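Local coordinates for NADH kinase POS5, mitochondrial (Saccharomyces cerevisiae, PDB 3AFO), which phosphorylates NADH, and with a twofold lower preference NAD(+), at the expense of ATP, and so supplies the cell with the reductant NADPH, at residues F203-N208 against T228-A233; V295-K300 against Q308-V313. One frame throughout, in Å; residues are numbered along the deposited sequence. Where two conformers were deposited one is given.

Contact 1 of 2, residues F203-N208 against T228-A233; sequences FLHRGN and TADGVA. With NAI (1,4-dihydronicotinamide adenine dinucleotide), chain F.
Leu-204 and Val-232 form the hydrogen-bonded pair of a buried antiparallel ladder between two neighbouring strands of the six-stranded sheet in the C-terminal domain, with Arg-206 and Asp-230 beyond it beside a NADH that is also hydrogen-bonded to the second subunit. Leu-204 N gives a nearly straight bond to Val-232 O (3.0 Å, 166°), and Val-232 N returns a more bent one to Leu-204 O. Beyond this pair Asp-230 and Gly-231 form a classic beta bulge against Ile-264 of the next strand. At Gly-231, CA lies 3.1 Å from Leu-204 O; a side chain on it would run into that carbonyl. Past the strand end, Arg-206 keeps the pairing going with N bonded to Asp-230 O (2.7 Å), the same carbonyl oxygen that sits over a face of the His-205 ring. CG of Arg-206 lies between its backbone N and carbonyl carbon (chi1 64°), and the chain then runs extended to NE, alongside Asp-230. NE makes a salt bridge to Asp-230 OD1 (2.8 Å) within the guanidinium plane but from above the carboxylate, while C5N of the dihydronicotinamide lies over the rim of one guanidinium face. A leucine in place of Arg-206 would probably leave Asp-230 OD1 without its charged mate and Tyr-243 OH of the second subunit, which also bonds Asp-230 OD2, without its bond to NH2. One water, 2.7 Å from Asp-230 OD2, links that oxygen to His-205 NE2.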
loop_
_atom_site.group_PDB
_atom_site.type_symbol
_atom_site.label_atom_id
_atom_site.label_comp_id
_atom_site.label_asym_id
_atom_site.label_seq_id
_atom_site.Cartn_x
_atom_site.Cartn_y
_atom_site.Cartn_z
ATOM N N PHE A 203 7.400 -9.086 -17.839
ATOM C CA PHE A 203 8.150 -8.512 -16.712
ATOM C C PHE A 203 9.650 -8.659 -16.767
ATOM O O PHE A 203 10.178 -9.571 -17.402
ATOM C CB PHE A 203 7.582 -8.926 -15.330
ATOM C CG PHE A 203 7.605 -10.406 -15.048
ATOM C CD1 PHE A 203 8.704 -10.999 -14.434
ATOM C CD2 PHE A 203 6.504 -11.191 -15.329
ATOM C CE1 PHE A 203 8.704 -12.368 -14.147
ATOM C CE2 PHE A 203 6.502 -12.568 -15.034
ATOM C CZ PHE A 203 7.600 -13.147 -14.450
ATOM N N LEU A 204 10.311 -7.696 -16.136
ATOM C CA LEU A 204 11.749 -7.643 -15.999
ATOM C C LEU A 204 12.050 -7.828 -14.518
ATOM O O LEU A 204 11.337 -7.291 -13.667
ATOM C CB LEU A 204 12.274 -6.297 -16.489
ATOM C CG LEU A 204 12.098 -6.037 -17.990
ATOM C CD1 LEU A 204 12.337 -4.570 -18.322
ATOM C CD2 LEU A 204 13.058 -6.933 -18.801
ATOM N N HIS A 205 13.081 -8.606 -14.208
ATOM C CA HIS A 205 13.402 -8.903 -12.815
ATOM C C HIS A 205 14.896 -9.166 -12.661
ATOM O O HIS A 205 15.512 -9.740 -13.558
ATOM C CB HIS A 205 12.599 -10.105 -12.324
ATOM C CG HIS A 205 12.473 -10.169 -10.833
ATOM N ND1 HIS A 205 13.507 -10.575 -10.019
ATOM C CD2 HIS A 205 11.449 -9.849 -10.008
ATOM C CE1 HIS A 205 13.125 -10.506 -8.756
ATOM N NE2 HIS A 205 11.877 -10.078 -8.723
ATOM N N ARG A 206 15.466 -8.744 -11.533
ATOM C CA ARG A 206 16.882 -8.965 -11.227
ATOM C C ARG A 206 17.226 -10.453 -11.156
ATOM O O ARG A 206 18.367 -10.832 -11.388
ATOM C CB ARG A 206 17.280 -8.252 -9.927
ATOM C CG ARG A 206 16.583 -8.776 -8.667
ATOM C CD ARG A 206 17.104 -8.095 -7.399
ATOM N NE ARG A 206 16.448 -8.626 -6.200
ATOM C CZ ARG A 206 16.814 -9.737 -5.559
ATOM N NH1 ARG A 206 17.857 -10.448 -5.984
ATOM N NH2 ARG A 206 16.147 -10.133 -4.480
ATOM N N GLY A 207 16.229 -11.280 -10.835
ATOM C CA GLY A 207 16.363 -12.740 -10.827
ATOM C C GLY A 207 17.500 -13.234 -9.956
ATOM O O GLY A 207 17.512 -12.998 -8.750
ATOM N N ASN A 208 18.464 -13.904 -10.585
ATOM C CA ASN A 208 19.635 -14.456 -9.896
ATOM C C ASN A 208 20.615 -13.413 -9.360
ATOM O O ASN A 208 21.365 -13.684 -8.425
ATOM C CB ASN A 208 20.400 -15.382 -10.840
ATOM C CG ASN A 208 21.142 -16.466 -10.104
ATOM O OD1 ASN A 208 20.577 -17.138 -9.240
ATOM N ND2 ASN A 208 22.419 -16.650 -10.443
ATOM N N THR A 228 14.836 1.965 -9.926
ATOM C CA THR A 228 15.837 1.050 -9.379
ATOM C C THR A 228 15.090 0.096 -8.449
ATOM O O THR A 228 14.542 0.522 -7.426
ATOM C CB THR A 228 16.917 1.834 -8.621
ATOM O OG1 THR A 228 17.620 2.673 -9.544
ATOM C CG2 THR A 228 17.913 0.902 -7.938
ATOM N N ALA A 229 15.029 -1.183 -8.818
ATOM C CA ALA A 229 14.057 -2.101 -8.207
ATOM C C ALA A 229 14.428 -3.547 -8.429
ATOM O O ALA A 229 15.391 -3.832 -9.142
ATOM C CB ALA A 229 12.668 -1.833 -8.812
ATOM N N ASP A 230 13.653 -4.463 -7.844
ATOM C CA ASP A 230 13.666 -5.855 -8.299
ATOM C C ASP A 230 13.318 -5.942 -9.787
ATOM O O ASP A 230 13.874 -6.776 -10.518
ATOM C CB ASP A 230 12.691 -6.723 -7.486
ATOM C CG ASP A 230 13.245 -7.118 -6.141
ATOM O OD1 ASP A 230 14.417 -6.791 -5.843
ATOM O OD2 ASP A 230 12.505 -7.755 -5.373
ATOM N N GLY A 231 12.371 -5.103 -10.226
ATOM C CA GLY A 231 11.942 -5.095 -11.620
ATOM C C GLY A 231 10.646 -4.337 -11.843
ATOM O O GLY A 231 10.281 -3.468 -11.053
ATOM N N VAL A 232 9.944 -4.680 -12.914
ATOM C CA VAL A 232 8.691 -4.014 -13.260
ATOM C C VAL A 232 7.853 -4.993 -14.074
ATOM O O VAL A 232 8.410 -5.830 -14.805
ATOM C CB VAL A 232 8.961 -2.715 -14.070
ATOM C CG1 VAL A 232 9.533 -3.039 -15.448
ATOM C CG2 VAL A 232 7.689 -1.843 -14.196
ATOM N N ALA A 233 6.536 -4.880 -13.960
ATOM C CA ALA A 233 5.608 -5.738 -14.688
ATOM C C ALA A 233 4.682 -4.874 -15.526
ATOM O O ALA A 233 4.188 -3.852 -15.045
ATOM C CB ALA A 233 4.789 -6.594 -13.711
HETATM P PA NAI F . 23.295 -2.605 -2.928
HETATM O O1A NAI F . 24.209 -1.553 -3.459
HETATM O O2A NAI F . 22.934 -3.763 -3.981
HETATM O O5B NAI F . 21.846 -2.126 -2.655
HETATM C C5B NAI F . 21.595 -1.388 -1.566
HETATM C C4B NAI F . 20.711 -0.253 -1.951
HETATM O O4B NAI F . 19.959 -0.170 -0.739
HETATM C C3B NAI F . 21.647 0.947 -1.997
HETATM O O3B NAI F . 20.942 2.046 -2.584
HETATM C C2B NAI F . 21.894 1.168 -0.506
HETATM O O2B NAI F . 22.298 2.505 -0.210
HETATM C C1B NAI F . 20.492 0.926 0.044
HETATM N N9A NAI F . 20.487 0.490 1.457
HETATM C C8A NAI F . 21.221 -0.497 1.996
HETATM N N7A NAI F . 20.951 -0.578 3.297
HETATM C C5A NAI F . 20.036 0.354 3.582
HETATM C C6A NAI F . 19.369 0.731 4.737
HETATM N N6A NAI F . 19.585 0.110 5.913
HETATM N N1A NAI F . 18.486 1.742 4.660
HETATM C C2A NAI F . 18.236 2.370 3.519
HETATM N N3A NAI F . 18.847 2.036 2.396
HETATM C C4A NAI F . 19.744 1.031 2.404
HETATM O O3 NAI F . 23.919 -3.459 -1.652
HETATM P PN NAI F . 24.387 -2.868 -0.239
HETATM O O1N NAI F . 24.614 -1.406 -0.344
HETATM O O2N NAI F . 25.464 -3.772 0.214
HETATM O O5D NAI F . 23.077 -3.107 0.700
HETATM C C5D NAI F . 22.531 -4.437 0.850
HETATM C C4D NAI F . 21.001 -4.352 0.943
HETATM O O4D NAI F . 20.471 -4.254 -0.386
HETATM C C3D NAI F . 20.336 -5.632 1.451
HETATM O O3D NAI F . 20.438 -5.700 2.879
HETATM C C2D NAI F . 18.877 -5.400 1.016
HETATM O O2D NAI F . 18.121 -4.771 2.074
HETATM C C1D NAI F . 19.032 -4.412 -0.172
HETATM N N1N NAI F . 18.292 -4.998 -1.314
HETATM C C2N NAI F . 17.152 -4.310 -1.763
HETATM C C3N NAI F . 16.389 -4.803 -2.812
HETATM C C7N NAI F . 15.156 -3.990 -3.253
HETATM O O7N NAI F . 14.417 -4.350 -4.174
HETATM N N7N NAI F . 14.957 -2.899 -2.530
HETATM C C4N NAI F . 16.748 -6.011 -3.428
HETATM C C5N NAI F . 17.888 -6.715 -2.981
HETATM C C6N NAI F . 18.658 -6.216 -1.930
HETATM O O HOH W 1 10.916 -9.819 -6.156
#

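Contact 2 of 2, residues V295-K300 against Q308-V313; sequences VNSVVK and QQDLDV
A classic beta bulge interrupts the base of this hairpin: two residues, Val-298 and Val-299, stand opposite the single Leu-311, and the pairing beyond them passes partly to a side chain. Val-299 O takes a nearly straight bond from Leu-311 N (2.7 Å, 172°), whereas Val-298 N reaches Leu-311 O only weakly. One residue back, Ser-297, with positive phi, turns its N to Asp-312 OD1 (3.0 Å), meeting that oxygen nearly along its C-O axis. The Asp-312 carboxylate also stacks on the Asn-296 amide, their planes 16° apart. Beyond the strands, Val-313 N bonds Val-295 O at 3.0 Å, and beside it CG2 of Val-313 packs on CB of Val-295 (3.9 Å) and CG2 of Val-298. Toward the hairpin turn, Lys-300 and Asp-310 lie side by side. Bends at chi3 and chi4 curl the lysine back, and in the conformer modelled here its NZ meets Asp-310 OD1 on the syn side at 3.1 Å; Asn-208 OD1 of the second subunit also bonds this NZ. A water connects Asp-310 OD2 to Ser-297 OG. In this conformer Asp-310 thus has one oxygen paired with a charge and the other with water, which probably stabilises its ionised form on this partly exposed face.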
loop_
_atom_site.group_PDB
_atom_site.type_symbol
_atom_site.label_atom_id
_atom_site.label_comp_id
_atom_site.label_asym_id
_atom_site.label_seq_id
_atom_site.Cartn_x
_atom_site.Cartn_y
_atom_site.Cartn_z
ATOM N N VAL A 295 27.673 -5.817 -16.346
ATOM C CA VAL A 295 26.674 -5.179 -17.213
ATOM C C VAL A 295 25.892 -6.213 -18.037
ATOM O O VAL A 295 24.958 -5.874 -18.765
ATOM C CB VAL A 295 27.306 -4.089 -18.129
ATOM C CG1 VAL A 295 27.614 -2.828 -17.322
ATOM C CG2 VAL A 295 28.562 -4.616 -18.836
ATOM N N ASN A 296 26.278 -7.480 -17.906
ATOM C CA ASN A 296 25.602 -8.570 -18.611
ATOM C C ASN A 296 24.707 -9.386 -17.687
ATOM O O ASN A 296 24.989 -9.503 -16.491
ATOM C CB ASN A 296 26.621 -9.475 -19.315
ATOM C CG ASN A 296 26.979 -8.984 -20.718
ATOM O OD1 ASN A 296 27.074 -9.778 -21.657
ATOM N ND2 ASN A 296 27.172 -7.671 -20.867
ATOM N N SER A 297 23.629 -9.938 -18.247
ATOM C CA SER A 297 22.674 -10.776 -17.503
ATOM C C SER A 297 22.144 -10.084 -16.248
ATOM O O SER A 297 21.837 -10.736 -15.249
ATOM C CB SER A 297 23.306 -12.125 -17.128
ATOM O OG SER A 297 23.626 -12.879 -18.281
ATOM N N VAL A 298 22.038 -8.761 -16.303
ATOM C CA VAL A 298 21.640 -7.989 -15.126
ATOM C C VAL A 298 20.131 -8.059 -14.860
ATOM O O VAL A 298 19.678 -7.792 -13.730
ATOM C CB VAL A 298 22.157 -6.520 -15.171
ATOM C CG1 VAL A 298 23.680 -6.502 -15.153
ATOM C CG2 VAL A 298 21.616 -5.761 -16.400
ATOM N N VAL A 299 19.372 -8.427 -15.897
ATOM C CA VAL A 299 17.913 -8.511 -15.818
ATOM C C VAL A 299 17.360 -9.702 -16.597
ATOM O O VAL A 299 17.816 -10.000 -17.701
ATOM C CB VAL A 299 17.238 -7.245 -16.377
ATOM C CG1 VAL A 299 15.786 -7.204 -15.947
ATOM C CG2 VAL A 299 17.962 -5.992 -15.915
ATOM N N LYS A 300 16.365 -10.371 -16.028
ATOM C CA LYS A 300 15.687 -11.449 -16.726
ATOM C C LYS A 300 14.399 -10.917 -17.341
ATOM O O LYS A 300 13.713 -10.102 -16.726
ATOM C CB LYS A 300 15.384 -12.617 -15.780
ATOM C CG LYS A 300 15.064 -13.933 -16.497
ATOM C CD LYS A 300 14.738 -15.071 -15.527
ATOM C CE LYS A 300 15.924 -15.457 -14.654
ATOM N NZ LYS A 300 17.101 -15.958 -15.433
ATOM N N GLN A 308 12.529 -15.799 -20.941
ATOM C CA GLN A 308 12.869 -15.682 -22.350
ATOM C C GLN A 308 14.371 -15.673 -22.493
ATOM O O GLN A 308 14.946 -16.481 -23.220
ATOM C CB GLN A 308 12.286 -14.398 -22.955
ATOM C CG GLN A 308 10.764 -14.326 -22.898
ATOM C CD GLN A 308 10.099 -15.515 -23.573
ATOM O OE1 GLN A 308 9.448 -16.328 -22.926
ATOM N NE2 GLN A 308 10.277 -15.628 -24.868
ATOM N N GLN A 309 14.991 -14.776 -21.739
ATOM C CA GLN A 309 16.366 -14.365 -21.942
ATOM C C GLN A 309 16.842 -13.545 -20.774
ATOM O O GLN A 309 16.068 -12.821 -20.135
ATOM C CB GLN A 309 16.431 -13.436 -23.138
ATOM C CG GLN A 309 16.875 -14.070 -24.416
ATOM C CD GLN A 309 17.215 -13.021 -25.433
ATOM O OE1 GLN A 309 16.681 -13.018 -26.537
ATOM N NE2 GLN A 309 18.097 -12.097 -25.055
ATOM N N ASP A 310 18.131 -13.638 -20.510
ATOM C CA ASP A 310 18.779 -12.647 -19.695
ATOM C C ASP A 310 19.122 -11.501 -20.619
ATOM O O ASP A 310 19.488 -11.716 -21.781
ATOM C CB ASP A 310 19.990 -13.253 -19.009
ATOM C CG ASP A 310 19.596 -14.387 -18.094
ATOM O OD1 ASP A 310 18.371 -14.582 -17.925
ATOM O OD2 ASP A 310 20.479 -15.078 -17.552
ATOM N N LEU A 311 18.922 -10.287 -20.121
ATOM C CA LEU A 311 19.169 -9.082 -20.893
ATOM C C LEU A 311 20.367 -8.344 -20.333
ATOM O O LEU A 311 20.709 -8.483 -19.151
ATOM C CB LEU A 311 17.939 -8.163 -20.911
ATOM C CG LEU A 311 16.607 -8.672 -21.471
ATOM C CD1 LEU A 311 15.615 -7.505 -21.608
ATOM C CD2 LEU A 311 16.775 -9.406 -22.801
ATOM N N ASP A 312 20.996 -7.563 -21.205
ATOM C CA ASP A 312 22.179 -6.779 -20.882
ATOM C C ASP A 312 21.842 -5.292 -20.885
ATOM O O ASP A 312 20.859 -4.868 -21.493
ATOM C CB ASP A 312 23.294 -7.059 -21.909
ATOM C CG ASP A 312 23.480 -8.552 -22.180
ATOM O OD1 ASP A 312 23.515 -9.339 -21.210
ATOM O OD2 ASP A 312 23.578 -8.941 -23.360
ATOM N N VAL A 313 22.668 -4.510 -20.201
ATOM C CA VAL A 313 22.602 -3.054 -20.271
ATOM C C VAL A 313 22.602 -2.625 -21.737
ATOM O O VAL A 313 23.460 -3.056 -22.516
ATOM C CB VAL A 313 23.799 -2.420 -19.511
ATOM C CG1 VAL A 313 23.930 -0.930 -19.818
ATOM C CG2 VAL A 313 23.661 -2.653 -18.013
HETATM O O HOH W 2 22.573 -15.448 -18.838
#

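Overall arrangement
From the N terminus, the chain lays down strand 201-205, leaves it at 206-208, passes through strands 213-219 and 222-228 of the other, nine-stranded sheet, and turns a corner to return as strand 231-235, where contact 1 closes that loop. Contact 2 opens and closes later, over the short hairpin 299-303 and 306-311; the two loops stand in series, neither nested nor crossed. Strand 201-205 has 231-235 on one flank and 299-303 on the other, which sets the contact centres about 10 Å apart. A probable bond from Lys-300 N to His-205 O (2.7 Å) joins them, and Leu-204 packs on Val-299 and Leu-311. Together they span four strands of the six-stranded sheet, out to 306-311, its outermost strand within this chain.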